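Local coordinates for protein peptidyl-prolyl cis-trans isomerase (Hirschia baltica, PDB 5EX2) that probably catalyses the cis-trans isomerisation of peptide bonds preceding proline, as a periplasmic folding helper of the cyclophilin family, at residues Val55-Phe65 / Pro210-Asp221; Lys225-Asn235 / Thr259-Glu267. All blocks are in the same frame, centred on the assembly; numbering follows the deposited sequence.

Contact 1 (Val55-Phe65 / Pro210-Asp221); sequences VRTGLYSGTKF and PDILVSAVMVSD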
loop_
_atom_site.group_PDB
_atom_site.type_symbol
_atom_site.label_atom_id
_atom_site.label_comp_id
_atom_site.label_asym_id
_atom_site.label_seq_id
_atom_site.Cartn_x
_atom_site.Cartn_y
_atom_site.Cartn_z
ATOM N N VAL A 55 -8.912 -5.227 11.691
ATOM C CA VAL A 55 -9.827 -4.111 11.516
ATOM C C VAL A 55 -11.198 -4.488 12.065
ATOM O O VAL A 55 -11.802 -3.731 12.828
ATOM C CB VAL A 55 -9.928 -3.688 10.015
ATOM C CG1 VAL A 55 -11.102 -2.739 9.786
ATOM C CG2 VAL A 55 -8.643 -3.034 9.563
ATOM N N ARG A 56 -11.665 -5.683 11.720
ATOM C CA ARG A 56 -13.017 -6.104 12.068
ATOM C C ARG A 56 -13.193 -6.433 13.548
ATOM O O ARG A 56 -14.310 -6.559 14.004
ATOM C CB ARG A 56 -13.427 -7.288 11.184
ATOM C CG ARG A 56 -13.812 -6.810 9.814
ATOM C CD ARG A 56 -13.828 -7.921 8.825
ATOM N NE ARG A 56 -14.346 -7.428 7.562
ATOM C CZ ARG A 56 -14.119 -7.984 6.382
ATOM N NH1 ARG A 56 -13.345 -9.060 6.278
ATOM N NH2 ARG A 56 -14.660 -7.447 5.302
ATOM N N THR A 57 -12.101 -6.540 14.299
ATOM C CA THR A 57 -12.220 -6.650 15.759
ATOM C C THR A 57 -12.539 -5.320 16.430
ATOM O O THR A 57 -12.930 -5.295 17.602
ATOM C CB THR A 57 -10.932 -7.163 16.437
ATOM O OG1 THR A 57 -9.908 -6.166 16.330
ATOM C CG2 THR A 57 -10.482 -8.482 15.856
ATOM N N GLY A 58 -12.323 -4.224 15.706
ATOM C CA GLY A 58 -12.444 -2.898 16.276
ATOM C C GLY A 58 -11.233 -2.457 17.077
ATOM O O GLY A 58 -11.163 -1.307 17.529
ATOM N N LEU A 59 -10.253 -3.339 17.239
ATOM C CA LEU A 59 -9.178 -3.078 18.187
ATOM C C LEU A 59 -8.145 -2.050 17.745
ATOM O O LEU A 59 -7.363 -1.573 18.562
ATOM C CB LEU A 59 -8.468 -4.386 18.526
ATOM C CG LEU A 59 -9.321 -5.351 19.345
ATOM C CD1 LEU A 59 -8.630 -6.692 19.477
ATOM C CD2 LEU A 59 -9.680 -4.777 20.732
ATOM N N TYR A 60 -8.120 -1.686 16.471
ATOM C CA TYR A 60 -7.219 -0.623 16.070
ATOM C C TYR A 60 -7.677 0.734 16.565
ATOM O O TYR A 60 -6.903 1.694 16.604
ATOM C CB TYR A 60 -7.086 -0.540 14.555
ATOM C CG TYR A 60 -6.046 -1.427 13.924
ATOM C CD1 TYR A 60 -4.820 -1.674 14.534
ATOM C CD2 TYR A 60 -6.283 -2.004 12.689
ATOM C CE1 TYR A 60 -3.858 -2.487 13.914
ATOM C CE2 TYR A 60 -5.345 -2.805 12.068
ATOM C CZ TYR A 60 -4.134 -3.046 12.675
ATOM O OH TYR A 60 -3.210 -3.846 12.026
ATOM N N SER A 61 -8.952 0.843 16.901
ATOM C CA SER A 61 -9.477 2.142 17.242
ATOM C C SER A 61 -8.820 2.640 18.506
ATOM O O SER A 61 -8.737 1.930 19.511
ATOM C CB SER A 61 -10.990 2.097 17.379
ATOM O OG SER A 61 -11.531 1.815 16.104
ATOM N N GLY A 62 -8.306 3.860 18.436
ATOM C CA GLY A 62 -7.601 4.447 19.558
ATOM C C GLY A 62 -6.124 4.132 19.660
ATOM O O GLY A 62 -5.458 4.615 20.565
ATOM N N THR A 63 -5.597 3.310 18.769
ATOM C CA THR A 63 -4.168 3.031 18.844
ATOM C C THR A 63 -3.361 4.248 18.397
ATOM O O THR A 63 -3.751 5.002 17.511
ATOM C CB THR A 63 -3.768 1.809 18.005
ATOM O OG1 THR A 63 -4.208 1.969 16.658
ATOM C CG2 THR A 63 -4.353 0.519 18.591
ATOM N N LYS A 64 -2.212 4.428 19.028
ATOM C CA LYS A 64 -1.410 5.614 18.803
ATOM C C LYS A 64 -0.517 5.444 17.584
ATOM O O LYS A 64 -0.204 4.324 17.187
ATOM C CB LYS A 64 -0.526 5.906 20.005
ATOM C CG LYS A 64 -1.270 6.043 21.311
ATOM C CD LYS A 64 -2.227 7.204 21.315
ATOM C CE LYS A 64 -2.833 7.400 22.705
ATOM N NZ LYS A 64 -1.797 7.670 23.742
ATOM N N PHE A 65 -0.075 6.553 17.015
ATOM C CA PHE A 65 1.081 6.530 16.128
ATOM C C PHE A 65 2.273 6.817 17.010
ATOM O O PHE A 65 2.698 7.963 17.186
ATOM C CB PHE A 65 0.926 7.531 14.995
ATOM C CG PHE A 65 -0.060 7.086 13.993
ATOM C CD1 PHE A 65 0.302 6.165 13.030
ATOM C CD2 PHE A 65 -1.361 7.535 14.027
ATOM C CE1 PHE A 65 -0.618 5.711 12.108
ATOM C CE2 PHE A 65 -2.283 7.082 13.106
ATOM C CZ PHE A 65 -1.908 6.172 12.147
ATOM N N PRO A 210 1.030 11.709 20.956
ATOM C CA PRO A 210 0.973 11.140 19.603
ATOM C C PRO A 210 -0.354 11.356 18.912
ATOM O O PRO A 210 -1.387 11.479 19.583
ATOM C CB PRO A 210 1.184 9.643 19.828
ATOM C CG PRO A 210 1.746 9.516 21.198
ATOM C CD PRO A 210 1.265 10.680 21.981
ATOM N N ASP A 211 -0.320 11.377 17.588
ATOM C CA ASP A 211 -1.548 11.247 16.812
ATOM C C ASP A 211 -2.140 9.849 17.005
ATOM O O ASP A 211 -1.456 8.939 17.503
ATOM C CB ASP A 211 -1.272 11.556 15.343
ATOM C CG ASP A 211 -1.262 13.037 15.079
ATOM O OD1 ASP A 211 -2.281 13.691 15.397
ATOM O OD2 ASP A 211 -0.237 13.557 14.604
ATOM N N ILE A 212 -3.414 9.703 16.649
ATOM C CA ILE A 212 -4.198 8.516 16.965
ATOM C C ILE A 212 -4.884 8.012 15.715
ATOM O O ILE A 212 -5.363 8.799 14.914
ATOM C CB ILE A 212 -5.261 8.823 18.045
ATOM C CG1 ILE A 212 -4.597 9.409 19.297
ATOM C CG2 ILE A 212 -6.072 7.574 18.393
ATOM C CD1 ILE A 212 -5.574 9.927 20.340
ATOM N N LEU A 213 -4.935 6.702 15.583
ATOM C CA LEU A 213 -5.803 6.037 14.630
ATOM C C LEU A 213 -7.143 5.936 15.320
ATOM O O LEU A 213 -7.357 5.066 16.149
ATOM C CB LEU A 213 -5.258 4.663 14.256
ATOM C CG LEU A 213 -6.104 3.832 13.294
ATOM C CD1 LEU A 213 -6.396 4.562 11.996
ATOM C CD2 LEU A 213 -5.368 2.537 13.012
ATOM N N VAL A 214 -8.043 6.846 14.987
ATOM C CA VAL A 214 -9.322 6.942 15.676
ATOM C C VAL A 214 -10.244 5.767 15.346
ATOM O O VAL A 214 -10.946 5.235 16.216
ATOM C CB VAL A 214 -10.022 8.265 15.316
ATOM C CG1 VAL A 214 -11.397 8.349 15.958
ATOM C CG2 VAL A 214 -9.173 9.452 15.705
ATOM N N SER A 215 -10.264 5.383 14.075
ATOM C CA SER A 215 -11.081 4.255 13.648
ATOM C C SER A 215 -10.534 3.651 12.370
ATOM O O SER A 215 -9.851 4.311 11.604
ATOM C CB SER A 215 -12.534 4.686 13.434
ATOM O OG SER A 215 -12.642 5.558 12.321
ATOM N N ALA A 216 -10.862 2.387 12.161
ATOM C CA ALA A 216 -10.546 1.677 10.940
ATOM C C ALA A 216 -11.795 0.935 10.494
ATOM O O ALA A 216 -12.482 0.316 11.310
ATOM C CB ALA A 216 -9.386 0.718 11.158
ATOM N N VAL A 217 -12.084 1.006 9.200
ATOM C CA VAL A 217 -13.266 0.373 8.632
ATOM C C VAL A 217 -12.945 -0.243 7.288
ATOM O O VAL A 217 -12.309 0.388 6.463
ATOM C CB VAL A 217 -14.430 1.382 8.444
ATOM C CG1 VAL A 217 -15.673 0.675 7.952
ATOM C CG2 VAL A 217 -14.734 2.103 9.739
ATOM N N MET A 218 -13.373 -1.483 7.082
ATOM C CA MET A 218 -13.393 -2.084 5.756
ATOM C C MET A 218 -14.592 -1.566 4.978
ATOM O O MET A 218 -15.729 -1.622 5.447
ATOM C CB MET A 218 -13.501 -3.602 5.847
ATOM C CG MET A 218 -12.357 -4.290 6.542
ATOM S SD MET A 218 -10.759 -3.993 5.760
ATOM C CE MET A 218 -11.148 -4.383 4.043
ATOM N N VAL A 219 -14.349 -1.068 3.777
ATOM C CA VAL A 219 -15.431 -0.453 3.032
ATOM C C VAL A 219 -16.518 -1.483 2.692
ATOM O O VAL A 219 -17.691 -1.129 2.610
ATOM C CB VAL A 219 -14.880 0.248 1.765
ATOM C CG1 VAL A 219 -15.967 0.718 0.853
ATOM C CG2 VAL A 219 -14.054 1.445 2.190
ATOM N N SER A 220 -16.144 -2.749 2.498
ATOM C CA SER A 220 -17.114 -3.805 2.230
ATOM C C SER A 220 -18.108 -3.996 3.380
ATOM O O SER A 220 -19.192 -4.539 3.180
ATOM C CB SER A 220 -16.375 -5.107 1.970
ATOM O OG SER A 220 -15.458 -5.322 3.012
ATOM N N ASP A 221 -17.731 -3.557 4.576
ATOM C CA ASP A 221 -18.581 -3.731 5.746
ATOM C C ASP A 221 -19.582 -2.605 5.906
ATOM O O ASP A 221 -20.480 -2.679 6.750
ATOM C CB ASP A 221 -17.731 -3.842 7.003
ATOM C CG ASP A 221 -16.879 -5.090 7.015
ATOM O OD1 ASP A 221 -17.221 -6.068 6.317
ATOM O OD2 ASP A 221 -15.860 -5.099 7.725
HETATM O O HOH W 1 2.144 10.602 16.229
#
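The carboxylate of D221 is gripped side-on by R56, whose chain runs extended from CG to NE to reach it. R56 NE meets D221 OD2 at 2.8 Å in a nearly straight bond (176°), on the syn lone pair and in the guanidinium plane. The bond from R56 NH2 to D221 OD1 is 3.1 Å and bent, consistent with the 43° turn between the flat groups. D23 also forms a salt bridge with R56 NH2, so one guanidinium probably balances two carboxylates.

This salt bridge lies at one end of a cyclophilin beta-barrel seam, where strand 212-218 runs past the end of helix 45-57 and antiparallel to the start of strand 63-69. M218 CG lies over one face of the guanidinium and also packs on V55 CG1, 3.8 Å away. CB of Y60 rests on L213 CD2, while its hydroxyl bonds to the carbonyl of D169.

A type II turn from Y60 to T63 leads from the helix end into strand 63-69. G62 N gives a bent bond to L213 O (140°), and L213 N answers to T63 O. At the far end F65 N reaches D211 O, and a water donates to F65 O and accepts from D211 N, 2.9 Å from each.

Contact 2 (Lys225-Asn235 / Thr259-Glu267); sequences KDRPEAWVMRN and TPSVVFVSE
M233 crosses the ring of P260 at a slant where two antiparallel strands, 229-233 and 261-264, pair at one side of a small three-stranded sheet. With CG anti to the backbone N (chi1 -178°), the chain sets out straight and bends only at its last torsion. M233 CB comes first, 3.3 Å from P260 O and close to the methyl CG2 of T259. Next, M233 SD lies 3.9 Å from P260 CG, and the turn beyond it brings M233 CE back to P260 CB at the same distance. M239 and F240 of helix 238-247 also touch this side chain.

The backbone ladder is regular. E229 pairs with F264 and W231 with V262, each through two N-H...O bonds, and M233 N adds a fifth to P260 O at 2.8 Å.

On the face carrying W231 and F264, CB of W231 packs on V262 CG2, and W231 CZ3 approaches CD2 of F264 to 3.5 Å. The rings meet rim to rim with their planes 61° apart, and neither lies over the face of the other. V10 and Q11 of helix 7-11 also touch the indole. On the face carrying A230 and V263, A230 CB meets V263 CG2, and P228 CB meets V263 CG1.

Side chains tie down both ends. N235 ND2 donates to T259 OG1, which lies in its amide plane, while N235 OD1 accepts from G126 N; with both polar ends engaged, the amide's rotation is fixed. Near the other end a water spans D226 O and S266 N. Beside it, S266 OG gives its proton to K225 O at 2.7 Å, tilted 33° out of the carbonyl plane.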
loop_
_atom_site.group_PDB
_atom_site.type_symbol
_atom_site.label_atom_id
_atom_site.label_comp_id
_atom_site.label_asym_id
_atom_site.label_seq_id
_atom_site.Cartn_x
_atom_site.Cartn_y
_atom_site.Cartn_z
ATOM N N LYS A 225 -24.778 2.297 0.203
ATOM C CA LYS A 225 -24.914 3.724 -0.073
ATOM C C LYS A 225 -23.846 4.536 0.672
ATOM O O LYS A 225 -23.595 5.687 0.323
ATOM C CB LYS A 225 -26.307 4.237 0.312
ATOM C CG LYS A 225 -26.441 4.689 1.759
ATOM C CD LYS A 225 -27.857 5.128 2.077
ATOM C CE LYS A 225 -27.948 5.684 3.488
ATOM N NZ LYS A 225 -27.476 4.754 4.553
ATOM N N ASP A 226 -23.239 3.950 1.704
ATOM C CA ASP A 226 -22.264 4.668 2.531
ATOM C C ASP A 226 -20.821 4.465 2.071
ATOM O O ASP A 226 -19.898 5.111 2.587
ATOM C CB ASP A 226 -22.377 4.227 3.993
ATOM C CG ASP A 226 -23.701 4.595 4.612
ATOM O OD1 ASP A 226 -24.311 5.592 4.178
ATOM O OD2 ASP A 226 -24.128 3.881 5.540
ATOM N N ARG A 227 -20.621 3.570 1.112
ATOM C CA ARG A 227 -19.270 3.197 0.708
ATOM C C ARG A 227 -18.608 4.288 -0.117
ATOM O O ARG A 227 -19.152 4.697 -1.135
ATOM C CB ARG A 227 -19.289 1.903 -0.109
ATOM C CG ARG A 227 -19.756 0.705 0.665
ATOM C CD ARG A 227 -19.775 -0.553 -0.173
ATOM N NE ARG A 227 -20.341 -1.664 0.580
ATOM C CZ ARG A 227 -21.010 -2.688 0.059
ATOM N NH1 ARG A 227 -21.201 -2.778 -1.254
ATOM N NH2 ARG A 227 -21.486 -3.632 0.859
ATOM N N PRO A 228 -17.413 4.750 0.292
ATOM C CA PRO A 228 -16.627 5.540 -0.657
ATOM C C PRO A 228 -16.291 4.685 -1.856
ATOM O O PRO A 228 -16.217 3.465 -1.727
ATOM C CB PRO A 228 -15.361 5.932 0.127
ATOM C CG PRO A 228 -15.394 5.159 1.384
ATOM C CD PRO A 228 -16.767 4.645 1.613
ATOM N N GLU A 229 -16.109 5.318 -3.002
ATOM C CA GLU A 229 -15.780 4.609 -4.231
ATOM C C GLU A 229 -14.414 5.090 -4.694
ATOM O O GLU A 229 -14.204 6.285 -4.892
ATOM C CB GLU A 229 -16.857 4.836 -5.298
ATOM C CG GLU A 229 -18.239 4.293 -4.887
ATOM C CD GLU A 229 -19.387 4.645 -5.839
ATOM O OE1 GLU A 229 -19.151 4.990 -7.014
ATOM O OE2 GLU A 229 -20.545 4.548 -5.390
ATOM N N ALA A 230 -13.489 4.147 -4.855
ATOM C CA ALA A 230 -12.119 4.474 -5.233
ATOM C C ALA A 230 -11.756 3.900 -6.591
ATOM O O ALA A 230 -12.215 2.820 -6.972
ATOM C CB ALA A 230 -11.147 3.972 -4.170
ATOM N N TRP A 231 -10.944 4.651 -7.310
ATOM C CA TRP A 231 -10.424 4.207 -8.593
ATOM C C TRP A 231 -8.944 4.490 -8.618
ATOM O O TRP A 231 -8.475 5.463 -8.025
ATOM C CB TRP A 231 -11.111 4.914 -9.773
ATOM C CG TRP A 231 -12.463 4.380 -10.180
ATOM C CD1 TRP A 231 -12.736 3.460 -11.172
ATOM C CD2 TRP A 231 -13.726 4.781 -9.656
ATOM N NE1 TRP A 231 -14.092 3.262 -11.272
ATOM C CE2 TRP A 231 -14.722 4.056 -10.347
ATOM C CE3 TRP A 231 -14.110 5.669 -8.656
ATOM C CZ2 TRP A 231 -16.075 4.201 -10.071
ATOM C CZ3 TRP A 231 -15.450 5.814 -8.382
ATOM C CH2 TRP A 231 -16.423 5.080 -9.083
ATOM N N VAL A 232 -8.220 3.631 -9.319
ATOM C CA VAL A 232 -6.777 3.752 -9.499
ATOM C C VAL A 232 -6.520 3.719 -10.982
ATOM O O VAL A 232 -7.068 2.879 -11.692
ATOM C CB VAL A 232 -6.016 2.622 -8.781
ATOM C CG1 VAL A 232 -4.522 2.702 -9.049
ATOM C CG2 VAL A 232 -6.304 2.657 -7.309
ATOM N N MET A 233 -5.719 4.650 -11.462
ATOM C CA MET A 233 -5.389 4.691 -12.880
ATOM C C MET A 233 -4.737 3.372 -13.304
ATOM O O MET A 233 -3.964 2.769 -12.576
ATOM C CB MET A 233 -4.473 5.880 -13.178
ATOM C CG MET A 233 -4.100 6.040 -14.671
ATOM S SD MET A 233 -3.220 7.552 -15.000
ATOM C CE MET A 233 -4.524 8.773 -14.872
ATOM N N ARG A 234 -5.111 2.904 -14.487
ATOM C CA ARG A 234 -4.567 1.681 -15.055
ATOM C C ARG A 234 -3.188 1.955 -15.643
ATOM O O ARG A 234 -3.034 2.811 -16.510
ATOM C CB ARG A 234 -5.506 1.119 -16.127
ATOM C CG ARG A 234 -6.763 0.500 -15.544
ATOM C CD ARG A 234 -7.609 -0.252 -16.563
ATOM N NE ARG A 234 -8.825 -0.798 -15.952
ATOM C CZ ARG A 234 -8.880 -1.898 -15.198
ATOM N NH1 ARG A 234 -7.786 -2.602 -14.931
ATOM N NH2 ARG A 234 -10.041 -2.299 -14.699
ATOM N N ASN A 235 -2.180 1.256 -15.133
ATOM C CA ASN A 235 -0.820 1.524 -15.537
ATOM C C ASN A 235 -0.603 1.164 -16.988
ATOM O O ASN A 235 0.250 1.755 -17.622
ATOM C CB ASN A 235 0.155 0.761 -14.644
ATOM C CG ASN A 235 -0.004 1.123 -13.161
ATOM O OD1 ASN A 235 -0.385 0.280 -12.357
ATOM N ND2 ASN A 235 0.329 2.351 -12.800
ATOM N N THR A 259 0.783 6.231 -8.509
ATOM C CA THR A 259 -0.177 6.082 -9.583
ATOM C C THR A 259 -1.389 6.922 -9.251
ATOM O O THR A 259 -1.925 6.802 -8.169
ATOM C CB THR A 259 -0.597 4.624 -9.754
ATOM O OG1 THR A 259 0.530 3.852 -10.178
ATOM C CG2 THR A 259 -1.714 4.505 -10.787
ATOM N N PRO A 260 -1.832 7.782 -10.182
ATOM C CA PRO A 260 -2.997 8.601 -9.852
ATOM C C PRO A 260 -4.157 7.766 -9.359
ATOM O O PRO A 260 -4.557 6.780 -9.978
ATOM C CB PRO A 260 -3.315 9.283 -11.181
ATOM C CG PRO A 260 -1.969 9.475 -11.803
ATOM C CD PRO A 260 -1.248 8.188 -11.471
ATOM N N SER A 261 -4.722 8.198 -8.241
ATOM C CA SER A 261 -5.812 7.496 -7.578
ATOM C C SER A 261 -6.792 8.517 -7.028
ATOM O O SER A 261 -6.407 9.631 -6.686
ATOM C CB SER A 261 -5.275 6.607 -6.450
ATOM O OG SER A 261 -4.250 5.744 -6.928
ATOM N N VAL A 262 -8.049 8.140 -6.953
ATOM C CA VAL A 262 -9.086 9.043 -6.467
ATOM C C VAL A 262 -10.092 8.280 -5.634
ATOM O O VAL A 262 -10.427 7.137 -5.933
ATOM C CB VAL A 262 -9.821 9.743 -7.632
ATOM C CG1 VAL A 262 -8.885 10.683 -8.362
ATOM C CG2 VAL A 262 -10.389 8.713 -8.600
ATOM N N VAL A 263 -10.561 8.924 -4.575
ATOM C CA VAL A 263 -11.571 8.365 -3.700
ATOM C C VAL A 263 -12.728 9.357 -3.638
ATOM O O VAL A 263 -12.523 10.542 -3.384
ATOM C CB VAL A 263 -11.032 8.094 -2.289
ATOM C CG1 VAL A 263 -12.129 7.486 -1.415
ATOM C CG2 VAL A 263 -9.802 7.181 -2.333
ATOM N N PHE A 264 -13.933 8.873 -3.923
ATOM C CA PHE A 264 -15.128 9.704 -3.915
ATOM C C PHE A 264 -16.031 9.242 -2.802
ATOM O O PHE A 264 -16.425 8.084 -2.757
ATOM C CB PHE A 264 -15.865 9.609 -5.249
ATOM C CG PHE A 264 -15.044 10.027 -6.428
ATOM C CD1 PHE A 264 -14.758 11.362 -6.645
ATOM C CD2 PHE A 264 -14.569 9.085 -7.332
ATOM C CE1 PHE A 264 -14.017 11.755 -7.748
ATOM C CE2 PHE A 264 -13.824 9.465 -8.437
ATOM C CZ PHE A 264 -13.544 10.798 -8.646
ATOM N N VAL A 265 -16.378 10.147 -1.900
ATOM C CA VAL A 265 -17.248 9.761 -0.806
ATOM C C VAL A 265 -18.679 9.997 -1.221
ATOM O O VAL A 265 -18.956 10.741 -2.170
ATOM C CB VAL A 265 -16.943 10.520 0.499
ATOM C CG1 VAL A 265 -15.560 10.141 1.013
ATOM C CG2 VAL A 265 -17.087 12.022 0.316
ATOM N N SER A 266 -19.576 9.343 -0.496
ATOM C CA SER A 266 -20.995 9.392 -0.785
ATOM C C SER A 266 -21.584 10.771 -0.531
ATOM O O SER A 266 -21.109 11.502 0.336
ATOM C CB SER A 266 -21.741 8.371 0.076
ATOM O OG SER A 266 -21.334 7.050 -0.221
ATOM N N GLU A 267 -22.638 11.113 -1.273
ATOM C CA GLU A 267 -23.424 12.291 -0.962
ATOM C C GLU A 267 -24.240 12.002 0.294
ATOM O O GLU A 267 -24.427 10.838 0.667
ATOM C CB GLU A 267 -24.341 12.661 -2.126
ATOM C CG GLU A 267 -23.618 13.013 -3.411
ATOM C CD GLU A 267 -23.013 14.406 -3.397
ATOM O OE1 GLU A 267 -22.968 15.033 -2.313
ATOM O OE2 GLU A 267 -22.555 14.855 -4.469
HETATM O O HOH W 2 -18.511 7.562 1.632
HETATM O O HOH W 3 -20.216 6.415 -2.626
#

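Overall arrangement
The two contacts follow one another along the chain, their centres about 20 Å apart. The first belongs to the eight-stranded barrel, where strand 212-218 lies between 63-69 and 25-30 and helps close the ring. The second lies in a separate sheet, with strand 229-233 in the middle, flanked by 17-19 and 261-264. A short link joins strands 212-218 and 229-233, and the contacts touch there: V219 O packs against R227 CG at 3.4 Å. Y36 of barrel strand 33-39 touches P228, V263 and V265, so the added sheet rests on the barrel. Helix 238-247 and C254, disulfide-bonded to C152, come between the segments of contact 2. Both lie away from the magnesium site of Q115, Q133 and E135.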